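Local coordinates for protein ribonuclease S-F11 (Nicotiana alata, PDB 1IOO) that cleaves RNA as a secreted stylar ribonuclease of the T2 family and is associated with gametophytic self-incompatibility, the rejection of self pollen, at residues Ser53-Thr56 / Gly57-Asn61; Phe105-Ala108 / Leu109-Lys112; Leu118-Leu121 / Gln122-Ile126. One frame throughout, in Å; residues are numbered along the deposited sequence.

Interaction 1 of 3, residues Ser53-Thr56 / Gly57-Asn61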
ATOM      1  N   SER A  53      20.319   4.259  -3.508  1.00 15.14           N
ATOM      2  CA  SER A  53      20.961   5.459  -3.004  1.00 16.63           C
ATOM      3  C   SER A  53      20.099   6.073  -1.917  1.00 15.01           C
ATOM      4  O   SER A  53      18.881   6.135  -2.055  1.00 15.25           O
ATOM      5  CB  SER A  53      21.159   6.466  -4.135  1.00 19.38           C
ATOM      6  OG  SER A  53      21.963   5.907  -5.156  1.00 22.91           O
ATOM      7  N   TYR A  54      20.717   6.506  -0.826  1.00 14.51           N
ATOM      8  CA  TYR A  54      19.955   7.059   0.278  1.00 14.04           C
ATOM      9  C   TYR A  54      19.387   8.434  -0.053  1.00 13.61           C
ATOM     10  O   TYR A  54      20.100   9.329  -0.505  1.00 15.39           O
ATOM     11  CB  TYR A  54      20.816   7.074   1.547  1.00 15.62           C
ATOM     12  CG  TYR A  54      21.232   5.672   1.948  1.00 17.57           C
ATOM     13  CD1 TYR A  54      22.344   5.057   1.365  1.00 19.46           C
ATOM     14  CD2 TYR A  54      20.468   4.927   2.846  1.00 18.97           C
ATOM     15  CE1 TYR A  54      22.682   3.731   1.665  1.00 20.20           C
ATOM     16  CE2 TYR A  54      20.795   3.601   3.150  1.00 20.54           C
ATOM     17  CZ  TYR A  54      21.902   3.012   2.555  1.00 22.01           C
ATOM     18  OH  TYR A  54      22.221   1.703   2.844  1.00 23.63           O
ATOM     19  N   PHE A  55      18.083   8.580   0.159  1.00 11.42           N
ATOM     20  CA  PHE A  55      17.387   9.834  -0.103  1.00 10.77           C
ATOM     21  C   PHE A  55      17.727  10.896   0.941  1.00 11.24           C
ATOM     22  O   PHE A  55      18.073  10.587   2.083  1.00 10.84           O
ATOM     23  CB  PHE A  55      15.870   9.621  -0.096  1.00  9.81           C
ATOM     24  CG  PHE A  55      15.353   8.837  -1.276  1.00 10.61           C
ATOM     25  CD1 PHE A  55      14.738   7.599  -1.094  1.00 10.35           C
ATOM     26  CD2 PHE A  55      15.442   9.356  -2.566  1.00 11.89           C
ATOM     27  CE1 PHE A  55      14.214   6.887  -2.176  1.00 11.66           C
ATOM     28  CE2 PHE A  55      14.923   8.653  -3.655  1.00 10.96           C
ATOM     29  CZ  PHE A  55      14.305   7.417  -3.459  1.00 11.44           C
ATOM     30  N   THR A  56      17.621  12.152   0.527  1.00 12.78           N
ATOM     31  CA  THR A  56      17.870  13.284   1.407  1.00 13.96           C
ATOM     32  C   THR A  56      16.883  14.403   1.122  1.00 13.41           C
ATOM     33  O   THR A  56      16.091  14.318   0.184  1.00 14.22           O
ATOM     34  CB  THR A  56      19.292  13.875   1.218  1.00 15.84           C
ATOM     35  OG1 THR A  56      19.440  14.347  -0.130  1.00 18.05           O
ATOM     36  CG2 THR A  56      20.356  12.829   1.510  1.00 16.88           C
ATOM     37  N   GLY A  57      16.917  15.437   1.955  1.00 13.83           N
ATOM     38  CA  GLY A  57      16.061  16.594   1.754  1.00 15.88           C
ATOM     39  C   GLY A  57      14.562  16.408   1.615  1.00 17.18           C
ATOM     40  O   GLY A  57      13.927  15.732   2.425  1.00 16.65           O
ATOM     41  N   LYS A  58      13.993  17.017   0.576  1.00 15.85           N
ATOM     42  CA  LYS A  58      12.551  16.968   0.348  1.00 16.87           C
ATOM     43  C   LYS A  58      12.042  15.547   0.158  1.00 15.04           C
ATOM     44  O   LYS A  58      11.062  15.152   0.790  1.00 14.09           O
ATOM     45  CB  LYS A  58      12.159  17.807  -0.871  1.00 19.53           C
ATOM     46  CG  LYS A  58      10.653  17.867  -1.104  1.00 22.82           C
ATOM     47  CD  LYS A  58      10.316  18.648  -2.363  1.00 25.92           C
ATOM     48  CE  LYS A  58       8.812  18.781  -2.560  1.00 27.69           C
ATOM     49  NZ  LYS A  58       8.129  17.469  -2.740  1.00 29.71           N
ATOM     50  N   MET A  59      12.677  14.789  -0.731  1.00 14.34           N
ATOM     51  CA  MET A  59      12.245  13.416  -0.980  1.00 12.70           C
ATOM     52  C   MET A  59      12.235  12.609   0.312  1.00 12.64           C
ATOM     53  O   MET A  59      11.318  11.823   0.558  1.00 10.59           O
ATOM     54  CB  MET A  59      13.148  12.739  -2.017  1.00 14.74           C
ATOM     55  CG  MET A  59      12.754  11.299  -2.348  1.00 15.21           C
ATOM     56  SD  MET A  59      11.070  11.103  -3.017  1.00 19.47           S
ATOM     57  CE  MET A  59      11.409  11.067  -4.767  1.00 20.45           C
ATOM     58  N   LEU A  60      13.257  12.806   1.139  1.00 11.83           N
ATOM     59  CA  LEU A  60      13.341  12.102   2.405  1.00 10.66           C
ATOM     60  C   LEU A  60      12.180  12.486   3.323  1.00 10.65           C
ATOM     61  O   LEU A  60      11.545  11.620   3.920  1.00 10.91           O
ATOM     62  CB  LEU A  60      14.686  12.380   3.088  1.00  9.89           C
ATOM     63  CG  LEU A  60      14.887  11.803   4.495  1.00 12.06           C
ATOM     64  CD1 LEU A  60      14.555  10.315   4.524  1.00 11.80           C
ATOM     65  CD2 LEU A  60      16.331  12.032   4.911  1.00 12.49           C
ATOM     66  N   ASN A  61      11.895  13.782   3.425  1.00 10.95           N
ATOM     67  CA  ASN A  61      10.789  14.229   4.262  1.00 11.64           C
ATOM     68  C   ASN A  61       9.455  13.729   3.723  1.00 10.75           C
ATOM     69  O   ASN A  61       8.567  13.357   4.490  1.00 11.21           O
ATOM     70  CB  ASN A  61      10.743  15.756   4.356  1.00 12.38           C
ATOM     71  CG  ASN A  61      11.869  16.317   5.191  1.00 15.08           C
ATOM     72  OD1 ASN A  61      12.247  15.739   6.211  1.00 18.03           O
ATOM     73  ND2 ASN A  61      12.404  17.459   4.773  1.00 16.22           N
TER
HETATM   74  O   HOH W   1      14.911  15.672  -2.506  1.00 19.22           O
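The carbonyl of Thr56 turns into the first turn of the following helix, where Leu60 N donates to Thr56 O in a weak bond of 3.4 Å, while Gly57, with positive phi (54°), takes the chain round the corner. A water bridges the turn, donating a hydrogen bond to Thr56 O and accepting one from Met59 N at 3.0 Å. The thioether chain of Met59 lies over one face of the Phe55 ring. Met59 CG comes to 3.3 Å from Phe55 CD2, and Met59 SD stands farther above the same face, 4.8 Å from the centroid of the Phe55 ring and 18° off the normal. This is a Met-aromatic contact formed at the start of helix 57-66 of the RNase T2 fold, and Met59 CG, anti to its own N (chi1 -179°), carries the chain out over the ring before it bends at chi2 and chi3. Phe55 also meets Phe105 edge-to-face and touches Gln101 and Asn102, all on helix 101-113. With an alanine here, Met59 would probably lose the ring face under its thioether and turn more freely, and Phe105 would lose its edge-to-face partner. Leu60 CD2 rests 3.6 Å from Phe55 O, which accepts from Gln81 NE2.

Interaction 2 of 3, residues Phe105-Ala108 / Leu109-Lys112; sequences FGLA and LRLK. With NAG (2-acetamido-2-deoxy-beta-D-glucopyranose), chain C.
A charged group lies against aliphatic carbon here: the guanidinium of Arg110 packs on Leu107, whose CD1 methyl comes within 3.5 Å of Arg110 NH2. Both residues sit on helix 101-113 of the RNase T2 fold, three positions apart, so their side chains leave the same flank. The Arg110 chain runs out extended and then bends at chi3 (83°), which brings the group back beside the leucine, which meets it obliquely; Leu111 CD2 approaches one guanidinium face, toward its rim. Arg110 NH2 also donates to Ala174 O, a polar tie that limits how the group can turn. One turn on, Leu111 meets the same leucine, its CG 3.8 Å from Leu107 CD1, and the pair faces the sheet through Leu5 and Leu7 of strand 4-10 and Leu34 of strand 30-37. Four successive i to i+4 backbone bonds hold the segment, the straightest being Leu111 N to Leu107 O at 2.8 Å and 169°. Another flank carries Phe105 and Leu109 toward helix 57-66, where they touch Leu63, Met59 and His66. Lys112, bent at chi2 (-99°), reaches toward the attached glycan, its CD 3.5 Å from NAG O6. Lys112 NZ, whose position is less sure, donates to NAG O6 at 2.9 Å.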
ATOM      1  N   PHE A 105      10.012   5.924  -6.684  1.00  8.46           N
ATOM      2  CA  PHE A 105       9.482   6.464  -5.442  1.00  9.48           C
ATOM      3  C   PHE A 105       8.614   7.694  -5.711  1.00 10.18           C
ATOM      4  O   PHE A 105       7.607   7.905  -5.040  1.00  9.67           O
ATOM      5  CB  PHE A 105      10.608   6.780  -4.456  1.00  7.82           C
ATOM      6  CG  PHE A 105      11.141   5.563  -3.758  1.00  8.64           C
ATOM      7  CD1 PHE A 105      12.191   4.825  -4.302  1.00  8.39           C
ATOM      8  CD2 PHE A 105      10.544   5.116  -2.586  1.00  8.55           C
ATOM      9  CE1 PHE A 105      12.639   3.659  -3.691  1.00  8.46           C
ATOM     10  CE2 PHE A 105      10.980   3.947  -1.962  1.00  9.57           C
ATOM     11  CZ  PHE A 105      12.030   3.216  -2.516  1.00  9.20           C
ATOM     12  N   GLY A 106       8.992   8.481  -6.714  1.00  9.95           N
ATOM     13  CA  GLY A 106       8.203   9.655  -7.060  1.00  9.84           C
ATOM     14  C   GLY A 106       6.820   9.241  -7.528  1.00  9.43           C
ATOM     15  O   GLY A 106       5.822   9.900  -7.222  1.00  9.02           O
ATOM     16  N   LEU A 107       6.760   8.151  -8.288  1.00  9.30           N
ATOM     17  CA  LEU A 107       5.479   7.639  -8.772  1.00  9.20           C
ATOM     18  C   LEU A 107       4.612   7.182  -7.607  1.00  9.41           C
ATOM     19  O   LEU A 107       3.419   7.479  -7.557  1.00 10.43           O
ATOM     20  CB  LEU A 107       5.679   6.471  -9.738  1.00 10.61           C
ATOM     21  CG  LEU A 107       4.376   5.819 -10.227  1.00  9.35           C
ATOM     22  CD1 LEU A 107       3.530   6.855 -10.960  1.00 11.72           C
ATOM     23  CD2 LEU A 107       4.681   4.645 -11.143  1.00 13.68           C
ATOM     24  N   ALA A 108       5.216   6.454  -6.671  1.00  9.95           N
ATOM     25  CA  ALA A 108       4.489   5.988  -5.500  1.00  8.87           C
ATOM     26  C   ALA A 108       3.840   7.163  -4.772  1.00 10.52           C
ATOM     27  O   ALA A 108       2.676   7.102  -4.389  1.00  9.37           O
ATOM     28  CB  ALA A 108       5.432   5.235  -4.560  1.00  9.93           C
ATOM     29  N   LEU A 109       4.595   8.245  -4.605  1.00 10.63           N
ATOM     30  CA  LEU A 109       4.081   9.430  -3.937  1.00 10.31           C
ATOM     31  C   LEU A 109       2.951  10.068  -4.743  1.00 11.26           C
ATOM     32  O   LEU A 109       1.938  10.488  -4.183  1.00 11.53           O
ATOM     33  CB  LEU A 109       5.213  10.445  -3.713  1.00 10.13           C
ATOM     34  CG  LEU A 109       6.253  10.042  -2.659  1.00 11.51           C
ATOM     35  CD1 LEU A 109       7.433  11.003  -2.674  1.00 11.80           C
ATOM     36  CD2 LEU A 109       5.593  10.034  -1.290  1.00 12.63           C
ATOM     37  N   ARG A 110       3.126  10.125  -6.060  1.00 10.37           N
ATOM     38  CA  ARG A 110       2.111  10.705  -6.940  1.00 11.93           C
ATOM     39  C   ARG A 110       0.808   9.913  -6.876  1.00 12.25           C
ATOM     40  O   ARG A 110      -0.274  10.490  -6.756  1.00 13.53           O
ATOM     41  CB  ARG A 110       2.616  10.736  -8.387  1.00 14.34           C
ATOM     42  CG  ARG A 110       1.634  11.343  -9.384  1.00 18.37           C
ATOM     43  CD  ARG A 110       2.260  11.483 -10.766  1.00 22.15           C
ATOM     44  NE  ARG A 110       2.213  10.249 -11.550  1.00 26.57           N
ATOM     45  CZ  ARG A 110       1.107   9.753 -12.098  1.00 29.04           C
ATOM     46  NH1 ARG A 110      -0.053  10.383 -11.948  1.00 30.80           N
ATOM     47  NH2 ARG A 110       1.160   8.634 -12.811  1.00 29.84           N
ATOM     48  N   LEU A 111       0.911   8.590  -6.959  1.00 11.19           N
ATOM     49  CA  LEU A 111      -0.275   7.744  -6.919  1.00 11.50           C
ATOM     50  C   LEU A 111      -0.978   7.840  -5.571  1.00 11.30           C
ATOM     51  O   LEU A 111      -2.207   7.852  -5.505  1.00 12.74           O
ATOM     52  CB  LEU A 111       0.095   6.291  -7.232  1.00 10.78           C
ATOM     53  CG  LEU A 111       0.669   6.097  -8.641  1.00 13.24           C
ATOM     54  CD1 LEU A 111       0.946   4.623  -8.889  1.00 13.60           C
ATOM     55  CD2 LEU A 111      -0.309   6.620  -9.678  1.00 15.07           C
ATOM     56  N   LYS A 112      -0.200   7.903  -4.496  1.00 12.35           N
ATOM     57  CA  LYS A 112      -0.767   8.024  -3.160  1.00 12.37           C
ATOM     58  C   LYS A 112      -1.554   9.334  -3.030  1.00 13.63           C
ATOM     59  O   LYS A 112      -2.645   9.371  -2.462  1.00 14.20           O
ATOM     60  CB  LYS A 112       0.366   7.981  -2.125  1.00 13.66           C
ATOM     61  CG  LYS A 112      -0.060   7.817  -0.671  1.00 15.61           C
ATOM     62  CD  LYS A 112      -0.089   9.130   0.077  1.00 15.36           C
ATOM     63  CE  LYS A 112      -0.093   8.879   1.581  1.00 15.52           C
ATOM     64  NZ  LYS A 112      -0.279  10.126   2.376  1.00 15.06           N
TER
HETATM   65  C1  NAG C   1      -4.685  11.610   4.038  1.00 12.17           C
HETATM   66  C2  NAG C   1      -4.893  13.116   4.272  1.00 13.18           C
HETATM   67  C3  NAG C   1      -5.397  13.797   3.003  1.00 14.22           C
HETATM   68  C4  NAG C   1      -4.428  13.506   1.865  1.00 11.77           C
HETATM   69  C5  NAG C   1      -4.321  11.991   1.685  1.00 11.32           C
HETATM   70  C6  NAG C   1      -3.351  11.615   0.583  1.00 12.65           C
HETATM   71  C7  NAG C   1      -5.693  14.362   6.175  1.00 19.14           C
HETATM   72  C8  NAG C   1      -6.887  14.720   7.044  1.00 20.40           C
HETATM   73  N2  NAG C   1      -5.836  13.327   5.353  1.00 16.44           N
HETATM   74  O3  NAG C   1      -5.479  15.199   3.218  1.00 15.46           O
HETATM   75  O4  NAG C   1      -4.907  14.116   0.656  1.00 12.42           O
HETATM   76  O5  NAG C   1      -3.829  11.390   2.903  1.00 11.91           O
HETATM   77  O6  NAG C   1      -2.022  11.975   0.931  1.00 16.22           O
HETATM   78  O7  NAG C   1      -4.654  15.024   6.254  1.00 21.46           O

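Interaction 3 of 3, residues Leu118-Leu121 / Gln122-Ile126; sequences LRTL and QTHRI
Arg119 and Gln122 meet on the last turn of helix 117-123, which a Schellman motif ends, and there Arg119 NH1 donates to Gln122 OE1 at 2.8 Å. The oxygen lies in the guanidinium plane, yet NH1 stands 61° out of the plane of the amide, and the two flat groups are turned 82° against each other. Over one face of the same guanidinium, close to its centre, sits the CG2 methyl of Thr123, 3.8 Å from Arg119 CZ. A bend at chi2 of Arg119 brings its guanidinium back toward both partners, so the arginine is held at its edge by an amide and on a face by a methyl. Arg125, the C-prime residue with positive phi (65°), swings the chain back, so that Ile126 N reaches Leu121 O at 2.8 Å while Arg125 N bonds to Gln122 O. His124 N donates to Leu121 O as well, at 2.9 Å, and the two donors come from opposite faces of that carbonyl. The reversal also brings the side chains of Leu121 and Ile126 together, Leu121 CD2 lying 3.9 Å from Ile126 CG2. Farther out, Leu118, Leu121 and Ile126 all touch Phe194 of strand 192-194, which packs against this apolar side, with Trp11 and Pro128 beside Leu118. Thr120 and His124 point the same way, toward helix 134-145, where Thr143 touches both. At the other end of the segment, Asp116 OD1 accepts from Arg119 N. A water closes the bend, donating to Leu118 O at 2.9 Å and to Ile126 O at 2.8 Å.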
ATOM      1  N   LEU A 118      -9.519   7.504   3.193  1.00 10.78           N
ATOM      2  CA  LEU A 118     -10.180   7.711   4.465  1.00 10.28           C
ATOM      3  C   LEU A 118     -11.428   8.574   4.282  1.00  9.62           C
ATOM      4  O   LEU A 118     -12.487   8.281   4.837  1.00 10.16           O
ATOM      5  CB  LEU A 118      -9.223   8.365   5.467  1.00 11.45           C
ATOM      6  CG  LEU A 118      -9.787   8.485   6.882  1.00 12.38           C
ATOM      7  CD1 LEU A 118     -10.149   7.107   7.421  1.00 11.15           C
ATOM      8  CD2 LEU A 118      -8.757   9.149   7.778  1.00 13.74           C
ATOM      9  N   ARG A 119     -11.296   9.631   3.485  1.00 10.69           N
ATOM     10  CA  ARG A 119     -12.414  10.523   3.207  1.00 11.82           C
ATOM     11  C   ARG A 119     -13.459   9.827   2.321  1.00 10.53           C
ATOM     12  O   ARG A 119     -14.664   9.968   2.537  1.00 12.08           O
ATOM     13  CB  ARG A 119     -11.897  11.801   2.536  1.00 12.21           C
ATOM     14  CG  ARG A 119     -12.976  12.790   2.097  1.00 12.36           C
ATOM     15  CD  ARG A 119     -13.839  13.272   3.253  1.00 14.34           C
ATOM     16  NE  ARG A 119     -14.767  14.312   2.807  1.00 17.84           N
ATOM     17  CZ  ARG A 119     -15.845  14.700   3.481  1.00 20.52           C
ATOM     18  NH1 ARG A 119     -16.147  14.139   4.643  1.00 22.19           N
ATOM     19  NH2 ARG A 119     -16.631  15.650   2.984  1.00 21.84           N
ATOM     20  N   THR A 120     -12.992   9.074   1.330  1.00 11.05           N
ATOM     21  CA  THR A 120     -13.898   8.340   0.453  1.00 11.27           C
ATOM     22  C   THR A 120     -14.739   7.352   1.254  1.00 10.88           C
ATOM     23  O   THR A 120     -15.948   7.237   1.053  1.00 12.07           O
ATOM     24  CB  THR A 120     -13.121   7.601  -0.650  1.00 11.44           C
ATOM     25  OG1 THR A 120     -12.476   8.566  -1.489  1.00 12.06           O
ATOM     26  CG2 THR A 120     -14.066   6.746  -1.490  1.00 11.61           C
ATOM     27  N   LEU A 121     -14.100   6.643   2.176  1.00  9.49           N
ATOM     28  CA  LEU A 121     -14.829   5.711   3.009  1.00  9.28           C
ATOM     29  C   LEU A 121     -15.841   6.456   3.877  1.00  8.03           C
ATOM     30  O   LEU A 121     -16.992   6.041   4.001  1.00  8.78           O
ATOM     31  CB  LEU A 121     -13.842   4.908   3.870  1.00  8.68           C
ATOM     32  CG  LEU A 121     -13.057   3.861   3.065  1.00  7.91           C
ATOM     33  CD1 LEU A 121     -11.881   3.332   3.871  1.00  9.49           C
ATOM     34  CD2 LEU A 121     -13.991   2.730   2.654  1.00  9.53           C
ATOM     35  N   GLN A 122     -15.419   7.586   4.431  1.00  9.89           N
ATOM     36  CA  GLN A 122     -16.285   8.381   5.291  1.00  9.59           C
ATOM     37  C   GLN A 122     -17.552   8.841   4.560  1.00 10.25           C
ATOM     38  O   GLN A 122     -18.647   8.788   5.124  1.00 11.47           O
ATOM     39  CB  GLN A 122     -15.535   9.594   5.846  1.00 11.06           C
ATOM     40  CG  GLN A 122     -16.435  10.522   6.660  1.00 13.22           C
ATOM     41  CD  GLN A 122     -15.700  11.730   7.203  1.00 16.26           C
ATOM     42  OE1 GLN A 122     -14.934  12.380   6.493  1.00 19.00           O
ATOM     43  NE2 GLN A 122     -15.937  12.043   8.472  1.00 21.79           N
ATOM     44  N   THR A 123     -17.405   9.285   3.314  1.00 11.92           N
ATOM     45  CA  THR A 123     -18.559   9.748   2.542  1.00 13.15           C
ATOM     46  C   THR A 123     -19.490   8.589   2.183  1.00 13.79           C
ATOM     47  O   THR A 123     -20.615   8.801   1.729  1.00 13.94           O
ATOM     48  CB  THR A 123     -18.131  10.517   1.265  1.00 14.53           C
ATOM     49  OG1 THR A 123     -17.377   9.665   0.395  1.00 18.99           O
ATOM     50  CG2 THR A 123     -17.296  11.725   1.646  1.00 16.54           C
ATOM     51  N   HIS A 124     -19.004   7.368   2.382  1.00 13.32           N
ATOM     52  CA  HIS A 124     -19.803   6.168   2.164  1.00 12.98           C
ATOM     53  C   HIS A 124     -20.279   5.609   3.508  1.00 13.83           C
ATOM     54  O   HIS A 124     -20.748   4.475   3.605  1.00 13.61           O
ATOM     55  CB  HIS A 124     -18.987   5.117   1.404  1.00 12.10           C
ATOM     56  CG  HIS A 124     -18.802   5.430  -0.050  1.00 12.44           C
ATOM     57  ND1 HIS A 124     -19.580   4.865  -1.040  1.00 13.87           N
ATOM     58  CD2 HIS A 124     -17.922   6.240  -0.681  1.00 11.55           C
ATOM     59  CE1 HIS A 124     -19.181   5.312  -2.218  1.00 11.20           C
ATOM     60  NE2 HIS A 124     -18.177   6.149  -2.029  1.00 15.29           N
ATOM     61  N   ARG A 125     -20.134   6.433   4.542  1.00 15.18           N
ATOM     62  CA  ARG A 125     -20.550   6.101   5.899  1.00 14.42           C
ATOM     63  C   ARG A 125     -19.752   4.943   6.476  1.00 14.34           C
ATOM     64  O   ARG A 125     -20.265   4.138   7.252  1.00 15.52           O
ATOM     65  CB  ARG A 125     -22.055   5.839   5.932  1.00 18.23           C
ATOM     66  CG  ARG A 125     -22.830   7.094   5.536  1.00 19.80           C
ATOM     67  CD  ARG A 125     -24.333   6.941   5.651  1.00 25.37           C
ATOM     68  NE  ARG A 125     -25.004   8.169   5.233  1.00 30.06           N
ATOM     69  CZ  ARG A 125     -26.321   8.351   5.257  1.00 32.08           C
ATOM     70  NH1 ARG A 125     -27.118   7.381   5.682  1.00 35.13           N
ATOM     71  NH2 ARG A 125     -26.838   9.504   4.848  1.00 32.92           N
ATOM     72  N   ILE A 126     -18.485   4.868   6.082  1.00 11.87           N
ATOM     73  CA  ILE A 126     -17.569   3.855   6.596  1.00 10.95           C
ATOM     74  C   ILE A 126     -16.426   4.541   7.330  1.00 10.97           C
ATOM     75  O   ILE A 126     -15.574   5.175   6.709  1.00 11.19           O
ATOM     76  CB  ILE A 126     -17.007   2.975   5.445  1.00  9.28           C
ATOM     77  CG1 ILE A 126     -18.146   2.183   4.792  1.00 11.42           C
ATOM     78  CG2 ILE A 126     -15.951   2.006   5.977  1.00  8.71           C
ATOM     79  CD1 ILE A 126     -17.735   1.449   3.521  1.00  9.47           C
TER
HETATM   80  O   HOH W   2     -13.531   6.960   7.163  1.00  9.43           O

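From the N terminus the three contacts follow in series, none nested in or crossing another, and each is local to a continuous stretch. Interaction 1 turns the loop after strand 30-37 into helix 57-66. Interaction 2 lies within helix 101-113, and the two touch: the rings of Phe55 and Phe105 and the Met59-Leu109 pair, with Met59 SD 3.7 Å from Leu109 CD1, join the start of one helix to the flank of the other. Interaction 3 ends the next helix, 117-123, and turns the chain toward strand 130-132. It touches neither of the others; its nearest atoms are about 9 Å from interaction 2 and about 18 Å from interaction 1.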